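Local coordinates for protein cystalysin (PDB 1C7N) that belongs to the class I and II aminotransferase family and binds pyridoxal-5'-phosphate in a pocket of its fold-type I architecture, at residues E69-K72 against K73-K77; Q380-L383 against E384-N387; T120-Y124 against P125-A129. One frame throughout, in Å; residues are numbered along the deposited sequence.

The three contacts are local and share no atoms. Interactions 1 and 2 are turns of helices 69-83 and 376-393, on opposite sides of the chain's centre. Their centres lie 44 Å apart. Interaction 3 lies nearer the middle of the chain, where a loop runs into helix 125-131. Its nearest atoms are about 18 Å from interaction 1 and about 19 Å from interaction 2. Only interaction 3 holds a residue of the pyridoxal-5'-phosphate pocket, Tyr-123, which lies against pyridoxal-5'-phosphate. In interaction 1, the side chain of Tyr-71 is about 11 Å from a bound pyridoxal-5'-phosphate. Interaction 2 packs one side of its helix against helix 289-313.

Interaction 1: residues E69-K72 against K73-K77; sequences EEYK and KTVKK
Thr-74 and Glu-70 meet one turn apart in helix 69-83. The carbonyl O of Glu-70 accepts two bonds from the same residue. Thr-74 N lies 2.9 Å from Glu-70 O, and Thr-74 OG1 lies 2.8 Å from it. The two donors arrive from opposite faces of the carbonyl plane. Thr-74 turns OG1 beside its own backbone N (chi1 -61°), which points the hydroxyl back at the preceding turn. The carboxylate of Glu-70 takes no part in this bond. Its chain bends at chi2, and OE1 forms a salt bridge with Lys-286 of helix 275-287.

On another side, Val-75 places CG2 over one face of the Tyr-71 ring, towards the rim. With CG1 anti to the backbone N (chi1 175°), CG2 sits beside that N and faces the ring. This CH-pi contact measures 4.1 Å from Val-75 CG2 to the centroid of the Tyr-71 ring. The ring also meets Tyr-278 edge to face, and Tyr-71 OH is hydrogen-bonded to Asn-249 OD1.

Lys-73 lays CG 3.1 Å from Glu-69 O, and its methylene CD passes 4.0 Å from Glu-70 OE2. Its ammonium stays apart: Lys-73 NZ is 5.3 Å from Glu-69 OE1. Glu-69 and Lys-73 thus make no direct ion pair, and their charges probably attract only weakly. The Thr-74 hydroxyl, by contrast, is satisfied by the backbone of its own helix.

Interaction 2: residues Q380-L383 against E384-N387; sequences QESL and ERLN
Glu-384, Arg-385, Leu-386 and Asn-387 each give their backbone N-H to the carbonyl O four residues earlier, from Glu-384 N to Gln-380 O at 3.0 Å through to Asn-387 N to Leu-383 O at 2.7 Å. Arg-385 folds back along this turn. Its chain bends at chi3 (-59°), which brings one face of the guanidinium over Ser-382 CA, 3.7 Å below the plane of the group.

Two waters link the guanidinium to the preceding turn. One donates to Glu-381 OE1 and accepts from Arg-385 NH1, at 2.7 Å from NH1. The other lies in the guanidinium plane, accepts from Arg-385 NH2 and donates to Ser-382 OG. Arg-385 NH2 is also hydrogen-bonded to Gln-351 O, and Ser-382 OG to Val-378 O, while Glu-381 OE1 has a salt bridge to Lys-8 NZ.

Farther along the turn, Asn-387 ND2 donates to the syn side of Glu-384 OE1 at 3.1 Å, somewhat out of the carboxylate plane. Asn-387 OD1 is hydrogen-bonded to His-314 NE2, and both Leu-383 and Asn-387 touch Phe-309 of helix 289-313. The arrangement is that of an amphipathic alpha-helix near the C-terminus, packed on a long neighbouring helix.

Interaction 3: residues T120-Y124 against P125-A129; sequences TPVYY and PFFMA. With PLP (pyridoxal-5'-phosphate), chain I.
Tyr-123 holds CG opposite its backbone N (chi1 178°), whereas Tyr-124 turns CG between N and the carbonyl carbon (chi1 60°), and both rings come up against Pro-125. This is the entry to the helix of a beta-alpha-beta crossover, in which helix 125-131 joins the parallel strands 115-118 and 136-139. Phe-126 N donates to Tyr-123 O at 3.1 Å in the first turn.

The Tyr-123 ring is held between two partners. Pro-125 covers one face. Pyridoxal-5'-phosphate covers the opposite face, its C2 3.4 Å above the plane of the Tyr-123 ring. Pyridoxal-5'-phosphate is hydrogen-bonded to Val-98 N and Asn-175 ND2. The edge of Tyr-123 points at the face of Phe-126 in an offset edge-to-face pair, with planes at 86°.

Val-122 sets CG2 3.9 Å from Phe-126 CD1. Its CG1 touches both phenylalanine rings, with Val-122 CG1 3.7 Å from Phe-127 CE1. At the far end of the Phe-127 ring, CZ meets Thr-120 CG2 at 3.7 Å. Thr-120 OG1 is hydrogen-bonded to Glu-141 OE2. Met-128 makes a Met-aromatic contact at the edge of the Tyr-124 ring, with Met-128 SD 4.1 Å from Tyr-124 CD1.

Interaction 1: residues E69-K72 against K73-K77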
ATOM      1  N   GLU A  69      16.364  -9.560  -5.899  1.00 19.15           N
ATOM      2  CA  GLU A  69      17.272  -9.026  -6.899  1.00 19.50           C
ATOM      3  C   GLU A  69      16.731  -9.430  -8.265  1.00 18.97           C
ATOM      4  O   GLU A  69      16.832  -8.678  -9.236  1.00 18.84           O
ATOM      5  CB  GLU A  69      18.685  -9.577  -6.697  1.00 22.51           C
ATOM      6  CG  GLU A  69      19.339  -9.084  -5.417  1.00 25.50           C
ATOM      7  CD  GLU A  69      19.272  -7.569  -5.281  1.00 27.93           C
ATOM      8  OE1 GLU A  69      19.874  -6.863  -6.125  1.00 26.57           O
ATOM      9  OE2 GLU A  69      18.610  -7.089  -4.333  1.00 28.03           O
ATOM     10  N   GLU A  70      16.141 -10.618  -8.331  1.00 18.08           N
ATOM     11  CA  GLU A  70      15.567 -11.100  -9.583  1.00 18.17           C
ATOM     12  C   GLU A  70      14.438 -10.162 -10.017  1.00 16.95           C
ATOM     13  O   GLU A  70      14.274  -9.886 -11.207  1.00 15.75           O
ATOM     14  CB  GLU A  70      15.035 -12.523  -9.411  1.00 19.99           C
ATOM     15  CG  GLU A  70      14.329 -13.093 -10.644  1.00 22.69           C
ATOM     16  CD  GLU A  70      15.239 -13.225 -11.863  1.00 25.08           C
ATOM     17  OE1 GLU A  70      14.759 -13.740 -12.899  1.00 25.91           O
ATOM     18  OE2 GLU A  70      16.422 -12.819 -11.795  1.00 25.39           O
ATOM     19  N   TYR A  71      13.669  -9.671  -9.048  1.00 14.64           N
ATOM     20  CA  TYR A  71      12.572  -8.756  -9.341  1.00 15.12           C
ATOM     21  C   TYR A  71      13.129  -7.495  -9.981  1.00 14.99           C
ATOM     22  O   TYR A  71      12.636  -7.030 -11.009  1.00 15.31           O
ATOM     23  CB  TYR A  71      11.824  -8.373  -8.061  1.00 15.75           C
ATOM     24  CG  TYR A  71      10.839  -7.239  -8.261  1.00 16.12           C
ATOM     25  CD1 TYR A  71       9.546  -7.483  -8.714  1.00 17.22           C
ATOM     26  CD2 TYR A  71      11.214  -5.914  -8.025  1.00 16.32           C
ATOM     27  CE1 TYR A  71       8.646  -6.435  -8.928  1.00 16.56           C
ATOM     28  CE2 TYR A  71      10.323  -4.861  -8.238  1.00 15.29           C
ATOM     29  CZ  TYR A  71       9.044  -5.129  -8.686  1.00 16.70           C
ATOM     30  OH  TYR A  71       8.167  -4.090  -8.896  1.00 16.27           O
ATOM     31  N   LYS A  72      14.159  -6.939  -9.355  1.00 15.52           N
ATOM     32  CA  LYS A  72      14.790  -5.731  -9.854  1.00 16.08           C
ATOM     33  C   LYS A  72      15.383  -5.981 -11.235  1.00 16.94           C
ATOM     34  O   LYS A  72      15.270  -5.135 -12.125  1.00 16.36           O
ATOM     35  CB  LYS A  72      15.875  -5.266  -8.880  1.00 16.48           C
ATOM     36  CG  LYS A  72      15.339  -5.010  -7.476  1.00 16.62           C
ATOM     37  CD  LYS A  72      16.408  -4.502  -6.530  1.00 16.45           C
ATOM     38  CE  LYS A  72      15.793  -4.186  -5.169  1.00 18.25           C
ATOM     39  NZ  LYS A  72      16.681  -3.350  -4.322  1.00 20.34           N
ATOM     40  N   LYS A  73      16.011  -7.140 -11.413  1.00 15.72           N
ATOM     41  CA  LYS A  73      16.600  -7.471 -12.705  1.00 16.93           C
ATOM     42  C   LYS A  73      15.525  -7.525 -13.782  1.00 16.08           C
ATOM     43  O   LYS A  73      15.752  -7.096 -14.911  1.00 15.20           O
ATOM     44  CB  LYS A  73      17.313  -8.828 -12.663  1.00 18.59           C
ATOM     45  CG  LYS A  73      18.532  -8.896 -11.760  1.00 23.18           C
ATOM     46  CD  LYS A  73      19.346 -10.155 -12.059  1.00 24.65           C
ATOM     47  CE  LYS A  73      20.333 -10.466 -10.947  1.00 26.40           C
ATOM     48  NZ  LYS A  73      21.244  -9.327 -10.666  1.00 27.89           N
ATOM     49  N   THR A  74      14.361  -8.064 -13.423  1.00 16.18           N
ATOM     50  CA  THR A  74      13.245  -8.194 -14.356  1.00 15.83           C
ATOM     51  C   THR A  74      12.692  -6.831 -14.779  1.00 16.06           C
ATOM     52  O   THR A  74      12.307  -6.643 -15.932  1.00 17.00           O
ATOM     53  CB  THR A  74      12.111  -9.053 -13.743  1.00 15.75           C
ATOM     54  OG1 THR A  74      12.611 -10.366 -13.454  1.00 14.96           O
ATOM     55  CG2 THR A  74      10.951  -9.179 -14.707  1.00 13.40           C
ATOM     56  N   VAL A  75      12.655  -5.882 -13.851  1.00 15.91           N
ATOM     57  CA  VAL A  75      12.167  -4.543 -14.162  1.00 15.15           C
ATOM     58  C   VAL A  75      13.199  -3.838 -15.043  1.00 15.62           C
ATOM     59  O   VAL A  75      12.854  -3.167 -16.016  1.00 16.58           O
ATOM     60  CB  VAL A  75      11.943  -3.739 -12.871  1.00 16.13           C
ATOM     61  CG1 VAL A  75      11.561  -2.300 -13.200  1.00 14.88           C
ATOM     62  CG2 VAL A  75      10.856  -4.410 -12.044  1.00 14.08           C
ATOM     63  N   LYS A  76      14.467  -4.007 -14.695  1.00 15.30           N
ATOM     64  CA  LYS A  76      15.568  -3.421 -15.453  1.00 15.15           C
ATOM     65  C   LYS A  76      15.561  -3.992 -16.873  1.00 15.03           C
ATOM     66  O   LYS A  76      15.758  -3.265 -17.852  1.00 14.75           O
ATOM     67  CB  LYS A  76      16.896  -3.741 -14.752  1.00 14.37           C
ATOM     68  CG  LYS A  76      18.168  -3.418 -15.535  1.00 15.71           C
ATOM     69  CD  LYS A  76      19.399  -3.767 -14.685  1.00 17.17           C
ATOM     70  CE  LYS A  76      20.657  -3.976 -15.522  1.00 16.91           C
ATOM     71  NZ  LYS A  76      21.087  -2.756 -16.257  1.00 19.99           N
ATOM     72  N   LYS A  77      15.324  -5.295 -16.980  1.00 15.03           N
ATOM     73  CA  LYS A  77      15.287  -5.964 -18.275  1.00 15.06           C
ATOM     74  C   LYS A  77      14.117  -5.452 -19.117  1.00 14.27           C
ATOM     75  O   LYS A  77      14.246  -5.272 -20.324  1.00 15.14           O
ATOM     76  CB  LYS A  77      15.173  -7.481 -18.084  1.00 16.22           C
ATOM     77  CG  LYS A  77      15.373  -8.284 -19.363  1.00 18.25           C
ATOM     78  CD  LYS A  77      15.346  -9.781 -19.095  1.00 18.81           C
ATOM     79  CE  LYS A  77      15.909 -10.571 -20.268  1.00 21.17           C
ATOM     80  NZ  LYS A  77      15.191 -10.308 -21.547  1.00 20.49           N
TER

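Interaction 2: residues Q380-L383 against E384-N387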
ATOM      1  N   GLN A 380     -19.701  -1.524 -29.057  1.00 16.35           N
ATOM      2  CA  GLN A 380     -20.779  -1.385 -30.039  1.00 18.11           C
ATOM      3  C   GLN A 380     -22.140  -1.223 -29.366  1.00 18.04           C
ATOM      4  O   GLN A 380     -22.963  -0.412 -29.796  1.00 18.14           O
ATOM      5  CB  GLN A 380     -20.800  -2.604 -30.965  1.00 19.74           C
ATOM      6  CG  GLN A 380     -19.569  -2.724 -31.843  1.00 22.53           C
ATOM      7  CD  GLN A 380     -19.673  -1.890 -33.106  1.00 24.65           C
ATOM      8  OE1 GLN A 380     -20.144  -0.749 -33.076  1.00 26.58           O
ATOM      9  NE2 GLN A 380     -19.229  -2.453 -34.223  1.00 25.39           N
ATOM     10  N   GLU A 381     -22.378  -2.003 -28.314  1.00 18.10           N
ATOM     11  CA  GLU A 381     -23.638  -1.921 -27.573  1.00 17.80           C
ATOM     12  C   GLU A 381     -23.810  -0.513 -27.024  1.00 17.97           C
ATOM     13  O   GLU A 381     -24.889   0.080 -27.113  1.00 18.39           O
ATOM     14  CB  GLU A 381     -23.630  -2.896 -26.390  1.00 19.54           C
ATOM     15  CG  GLU A 381     -23.891  -4.345 -26.737  1.00 19.98           C
ATOM     16  CD  GLU A 381     -23.621  -5.268 -25.558  1.00 21.79           C
ATOM     17  OE1 GLU A 381     -23.929  -4.875 -24.413  1.00 21.76           O
ATOM     18  OE2 GLU A 381     -23.109  -6.388 -25.777  1.00 22.64           O
ATOM     19  N   SER A 382     -22.731   0.013 -26.453  1.00 16.02           N
ATOM     20  CA  SER A 382     -22.734   1.339 -25.858  1.00 14.39           C
ATOM     21  C   SER A 382     -22.984   2.434 -26.890  1.00 14.71           C
ATOM     22  O   SER A 382     -23.776   3.343 -26.655  1.00 13.58           O
ATOM     23  CB  SER A 382     -21.402   1.592 -25.150  1.00 15.01           C
ATOM     24  OG  SER A 382     -21.137   0.583 -24.187  1.00 15.99           O
ATOM     25  N   LEU A 383     -22.307   2.341 -28.031  1.00 13.85           N
ATOM     26  CA  LEU A 383     -22.470   3.338 -29.082  1.00 13.85           C
ATOM     27  C   LEU A 383     -23.885   3.337 -29.630  1.00 14.81           C
ATOM     28  O   LEU A 383     -24.410   4.387 -29.992  1.00 17.06           O
ATOM     29  CB  LEU A 383     -21.464   3.091 -30.212  1.00 11.79           C
ATOM     30  CG  LEU A 383     -19.994   3.236 -29.809  1.00 10.27           C
ATOM     31  CD1 LEU A 383     -19.098   2.770 -30.941  1.00 11.79           C
ATOM     32  CD2 LEU A 383     -19.705   4.687 -29.444  1.00 10.48           C
ATOM     33  N   GLU A 384     -24.511   2.167 -29.695  1.00 15.90           N
ATOM     34  CA  GLU A 384     -25.877   2.094 -30.205  1.00 17.36           C
ATOM     35  C   GLU A 384     -26.855   2.735 -29.217  1.00 17.23           C
ATOM     36  O   GLU A 384     -27.857   3.321 -29.629  1.00 15.89           O
ATOM     37  CB  GLU A 384     -26.269   0.643 -30.502  1.00 19.33           C
ATOM     38  CG  GLU A 384     -27.670   0.473 -31.099  1.00 22.04           C
ATOM     39  CD  GLU A 384     -27.983   1.473 -32.209  1.00 23.58           C
ATOM     40  OE1 GLU A 384     -27.076   1.809 -32.995  1.00 24.86           O
ATOM     41  OE2 GLU A 384     -29.147   1.917 -32.305  1.00 24.59           O
ATOM     42  N   ARG A 385     -26.578   2.625 -27.918  1.00 16.66           N
ATOM     43  CA  ARG A 385     -27.442   3.263 -26.917  1.00 17.07           C
ATOM     44  C   ARG A 385     -27.321   4.770 -27.105  1.00 16.96           C
ATOM     45  O   ARG A 385     -28.308   5.506 -27.046  1.00 16.79           O
ATOM     46  CB  ARG A 385     -26.996   2.933 -25.494  1.00 16.91           C
ATOM     47  CG  ARG A 385     -27.606   1.695 -24.903  1.00 17.53           C
ATOM     48  CD  ARG A 385     -27.680   1.825 -23.392  1.00 16.08           C
ATOM     49  NE  ARG A 385     -26.365   2.038 -22.782  1.00 15.06           N
ATOM     50  CZ  ARG A 385     -25.390   1.133 -22.783  1.00 14.91           C
ATOM     51  NH1 ARG A 385     -25.576  -0.047 -23.366  1.00 13.70           N
ATOM     52  NH2 ARG A 385     -24.235   1.400 -22.183  1.00 12.22           N
ATOM     53  N   LEU A 386     -26.085   5.212 -27.318  1.00 16.73           N
ATOM     54  CA  LEU A 386     -25.771   6.618 -27.527  1.00 16.63           C
ATOM     55  C   LEU A 386     -26.462   7.085 -28.806  1.00 16.51           C
ATOM     56  O   LEU A 386     -27.044   8.168 -28.856  1.00 14.91           O
ATOM     57  CB  LEU A 386     -24.258   6.782 -27.690  1.00 17.79           C
ATOM     58  CG  LEU A 386     -23.566   8.099 -27.343  1.00 19.51           C
ATOM     59  CD1 LEU A 386     -22.402   8.290 -28.314  1.00 19.38           C
ATOM     60  CD2 LEU A 386     -24.524   9.266 -27.426  1.00 20.03           C
ATOM     61  N   ASN A 387     -26.382   6.246 -29.835  1.00 16.22           N
ATOM     62  CA  ASN A 387     -26.985   6.525 -31.134  1.00 17.67           C
ATOM     63  C   ASN A 387     -28.468   6.859 -30.990  1.00 18.05           C
ATOM     64  O   ASN A 387     -28.930   7.881 -31.492  1.00 18.64           O
ATOM     65  CB  ASN A 387     -26.798   5.314 -32.056  1.00 16.01           C
ATOM     66  CG  ASN A 387     -27.078   5.634 -33.514  1.00 15.85           C
ATOM     67  OD1 ASN A 387     -26.935   6.777 -33.948  1.00 15.11           O
ATOM     68  ND2 ASN A 387     -27.456   4.613 -34.284  1.00 15.91           N
TER
HETATM   69  O   HOH W   1     -24.473  -2.460 -22.930  1.00 19.66           O
HETATM   70  O   HOH W   2     -22.439  -0.485 -22.025  1.00 23.65           O

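Interaction 3: residues T120-Y124 against P125-A129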
ATOM      1  N   THR A 120      -1.942  20.972 -19.152  1.00 17.54           N
ATOM      2  CA  THR A 120      -3.373  20.687 -19.121  1.00 17.51           C
ATOM      3  C   THR A 120      -4.109  20.808 -20.457  1.00 17.12           C
ATOM      4  O   THR A 120      -3.624  21.449 -21.385  1.00 17.53           O
ATOM      5  CB  THR A 120      -4.055  21.630 -18.125  1.00 18.23           C
ATOM      6  OG1 THR A 120      -3.909  22.977 -18.586  1.00 18.26           O
ATOM      7  CG2 THR A 120      -3.404  21.514 -16.746  1.00 18.53           C
ATOM      8  N   PRO A 121      -5.301  20.188 -20.569  1.00 16.06           N
ATOM      9  CA  PRO A 121      -5.956  19.390 -19.523  1.00 15.19           C
ATOM     10  C   PRO A 121      -5.164  18.118 -19.264  1.00 14.93           C
ATOM     11  O   PRO A 121      -4.345  17.720 -20.091  1.00 15.38           O
ATOM     12  CB  PRO A 121      -7.334  19.115 -20.116  1.00 15.36           C
ATOM     13  CG  PRO A 121      -7.044  19.042 -21.588  1.00 15.32           C
ATOM     14  CD  PRO A 121      -6.138  20.240 -21.777  1.00 16.13           C
ATOM     15  N   VAL A 122      -5.406  17.467 -18.130  1.00 14.99           N
ATOM     16  CA  VAL A 122      -4.649  16.262 -17.812  1.00 13.69           C
ATOM     17  C   VAL A 122      -5.219  15.474 -16.632  1.00 13.19           C
ATOM     18  O   VAL A 122      -6.015  15.999 -15.847  1.00 12.86           O
ATOM     19  CB  VAL A 122      -3.177  16.642 -17.496  1.00 13.18           C
ATOM     20  CG1 VAL A 122      -3.108  17.391 -16.176  1.00 12.77           C
ATOM     21  CG2 VAL A 122      -2.292  15.409 -17.479  1.00 12.97           C
ATOM     22  N   TYR A 123      -4.801  14.211 -16.536  1.00 12.83           N
ATOM     23  CA  TYR A 123      -5.184  13.287 -15.461  1.00 13.85           C
ATOM     24  C   TYR A 123      -5.396  14.106 -14.180  1.00 14.44           C
ATOM     25  O   TYR A 123      -4.445  14.641 -13.619  1.00 14.53           O
ATOM     26  CB  TYR A 123      -4.048  12.277 -15.295  1.00 14.28           C
ATOM     27  CG  TYR A 123      -4.205  11.256 -14.199  1.00 15.74           C
ATOM     28  CD1 TYR A 123      -5.240  10.327 -14.221  1.00 17.07           C
ATOM     29  CD2 TYR A 123      -3.275  11.184 -13.167  1.00 17.27           C
ATOM     30  CE1 TYR A 123      -5.340   9.342 -13.238  1.00 18.27           C
ATOM     31  CE2 TYR A 123      -3.362  10.212 -12.183  1.00 17.43           C
ATOM     32  CZ  TYR A 123      -4.390   9.292 -12.222  1.00 17.98           C
ATOM     33  OH  TYR A 123      -4.453   8.324 -11.246  1.00 17.89           O
ATOM     34  N   TYR A 124      -6.644  14.193 -13.722  1.00 15.54           N
ATOM     35  CA  TYR A 124      -6.993  15.014 -12.559  1.00 16.47           C
ATOM     36  C   TYR A 124      -6.240  14.856 -11.232  1.00 16.13           C
ATOM     37  O   TYR A 124      -6.063  15.836 -10.515  1.00 15.71           O
ATOM     38  CB  TYR A 124      -8.513  14.966 -12.322  1.00 17.46           C
ATOM     39  CG  TYR A 124      -9.103  13.601 -12.054  1.00 20.19           C
ATOM     40  CD1 TYR A 124      -9.177  13.092 -10.755  1.00 19.14           C
ATOM     41  CD2 TYR A 124      -9.600  12.821 -13.100  1.00 19.88           C
ATOM     42  CE1 TYR A 124      -9.733  11.839 -10.506  1.00 19.81           C
ATOM     43  CE2 TYR A 124     -10.155  11.571 -12.862  1.00 20.37           C
ATOM     44  CZ  TYR A 124     -10.220  11.087 -11.565  1.00 20.62           C
ATOM     45  OH  TYR A 124     -10.787   9.852 -11.334  1.00 21.01           O
ATOM     46  N   PRO A 125      -5.785  13.642 -10.882  1.00 16.83           N
ATOM     47  CA  PRO A 125      -5.062  13.530  -9.608  1.00 17.07           C
ATOM     48  C   PRO A 125      -3.828  14.437  -9.545  1.00 17.83           C
ATOM     49  O   PRO A 125      -3.301  14.705  -8.461  1.00 17.90           O
ATOM     50  CB  PRO A 125      -4.699  12.051  -9.550  1.00 17.10           C
ATOM     51  CG  PRO A 125      -5.872  11.417 -10.220  1.00 16.68           C
ATOM     52  CD  PRO A 125      -6.079  12.306 -11.429  1.00 16.29           C
ATOM     53  N   PHE A 126      -3.358  14.895 -10.704  1.00 17.40           N
ATOM     54  CA  PHE A 126      -2.203  15.790 -10.744  1.00 18.07           C
ATOM     55  C   PHE A 126      -2.559  17.074 -10.008  1.00 18.85           C
ATOM     56  O   PHE A 126      -1.779  17.572  -9.198  1.00 18.07           O
ATOM     57  CB  PHE A 126      -1.817  16.143 -12.186  1.00 18.52           C
ATOM     58  CG  PHE A 126      -0.898  15.145 -12.842  1.00 18.35           C
ATOM     59  CD1 PHE A 126      -0.327  15.430 -14.080  1.00 17.76           C
ATOM     60  CD2 PHE A 126      -0.603  13.931 -12.231  1.00 18.19           C
ATOM     61  CE1 PHE A 126       0.523  14.521 -14.701  1.00 18.28           C
ATOM     62  CE2 PHE A 126       0.247  13.014 -12.845  1.00 18.27           C
ATOM     63  CZ  PHE A 126       0.810  13.310 -14.082  1.00 17.43           C
ATOM     64  N   PHE A 127      -3.740  17.609 -10.303  1.00 19.79           N
ATOM     65  CA  PHE A 127      -4.200  18.837  -9.664  1.00 21.82           C
ATOM     66  C   PHE A 127      -4.252  18.644  -8.153  1.00 21.99           C
ATOM     67  O   PHE A 127      -3.781  19.482  -7.386  1.00 22.60           O
ATOM     68  CB  PHE A 127      -5.602  19.214 -10.157  1.00 21.63           C
ATOM     69  CG  PHE A 127      -5.666  19.579 -11.613  1.00 22.55           C
ATOM     70  CD1 PHE A 127      -5.518  18.608 -12.598  1.00 22.87           C
ATOM     71  CD2 PHE A 127      -5.897  20.894 -12.000  1.00 22.53           C
ATOM     72  CE1 PHE A 127      -5.603  18.939 -13.950  1.00 23.01           C
ATOM     73  CE2 PHE A 127      -5.984  21.239 -13.349  1.00 23.36           C
ATOM     74  CZ  PHE A 127      -5.837  20.258 -14.326  1.00 22.61           C
ATOM     75  N   MET A 128      -4.837  17.526  -7.743  1.00 23.18           N
ATOM     76  CA  MET A 128      -4.993  17.199  -6.335  1.00 24.07           C
ATOM     77  C   MET A 128      -3.663  17.103  -5.590  1.00 23.54           C
ATOM     78  O   MET A 128      -3.508  17.679  -4.513  1.00 23.45           O
ATOM     79  CB  MET A 128      -5.765  15.882  -6.203  1.00 26.80           C
ATOM     80  CG  MET A 128      -7.129  15.897  -6.888  1.00 29.57           C
ATOM     81  SD  MET A 128      -7.884  14.260  -7.001  1.00 33.83           S
ATOM     82  CE  MET A 128      -8.159  13.895  -5.269  1.00 32.87           C
ATOM     83  N   ALA A 129      -2.706  16.380  -6.166  1.00 22.61           N
ATOM     84  CA  ALA A 129      -1.400  16.198  -5.538  1.00 21.82           C
ATOM     85  C   ALA A 129      -0.731  17.525  -5.206  1.00 21.66           C
ATOM     86  O   ALA A 129       0.041  17.625  -4.248  1.00 20.09           O
ATOM     87  CB  ALA A 129      -0.498  15.384  -6.452  1.00 21.78           C
TER
HETATM   88  N1  PLP I 400      -0.990   8.371 -13.706  1.00 18.15           N
HETATM   89  C2  PLP I 400      -1.851   8.472 -14.816  1.00 18.53           C
HETATM   90  C2A PLP I 400      -1.474   9.539 -15.827  1.00 17.94           C
HETATM   91  C3  PLP I 400      -2.925   7.480 -14.895  1.00 19.11           C
HETATM   92  O3  PLP I 400      -3.770   7.700 -15.904  1.00 20.43           O
HETATM   93  C4  PLP I 400      -3.015   6.465 -13.912  1.00 20.03           C
HETATM   94  C4A PLP I 400      -4.011   5.398 -14.007  1.00 19.47           C
HETATM   95  C5  PLP I 400      -2.008   6.455 -12.805  1.00 20.72           C
HETATM   96  C6  PLP I 400      -1.044   7.418 -12.719  1.00 18.41           C
HETATM   97  C5A PLP I 400      -1.916   5.160 -12.003  1.00 23.70           C
HETATM   98  O4P PLP I 400      -2.049   5.118 -10.638  1.00 28.26           O
HETATM   99  P   PLP I 400      -1.794   3.631 -10.030  1.00 28.09           P
HETATM  100  O1P PLP I 400      -2.326   3.764  -8.676  1.00 32.15           O
HETATM  101  O2P PLP I 400      -0.299   3.370 -10.038  1.00 29.74           O
HETATM  102  O3P PLP I 400      -2.515   2.622 -10.813  1.00 29.26           O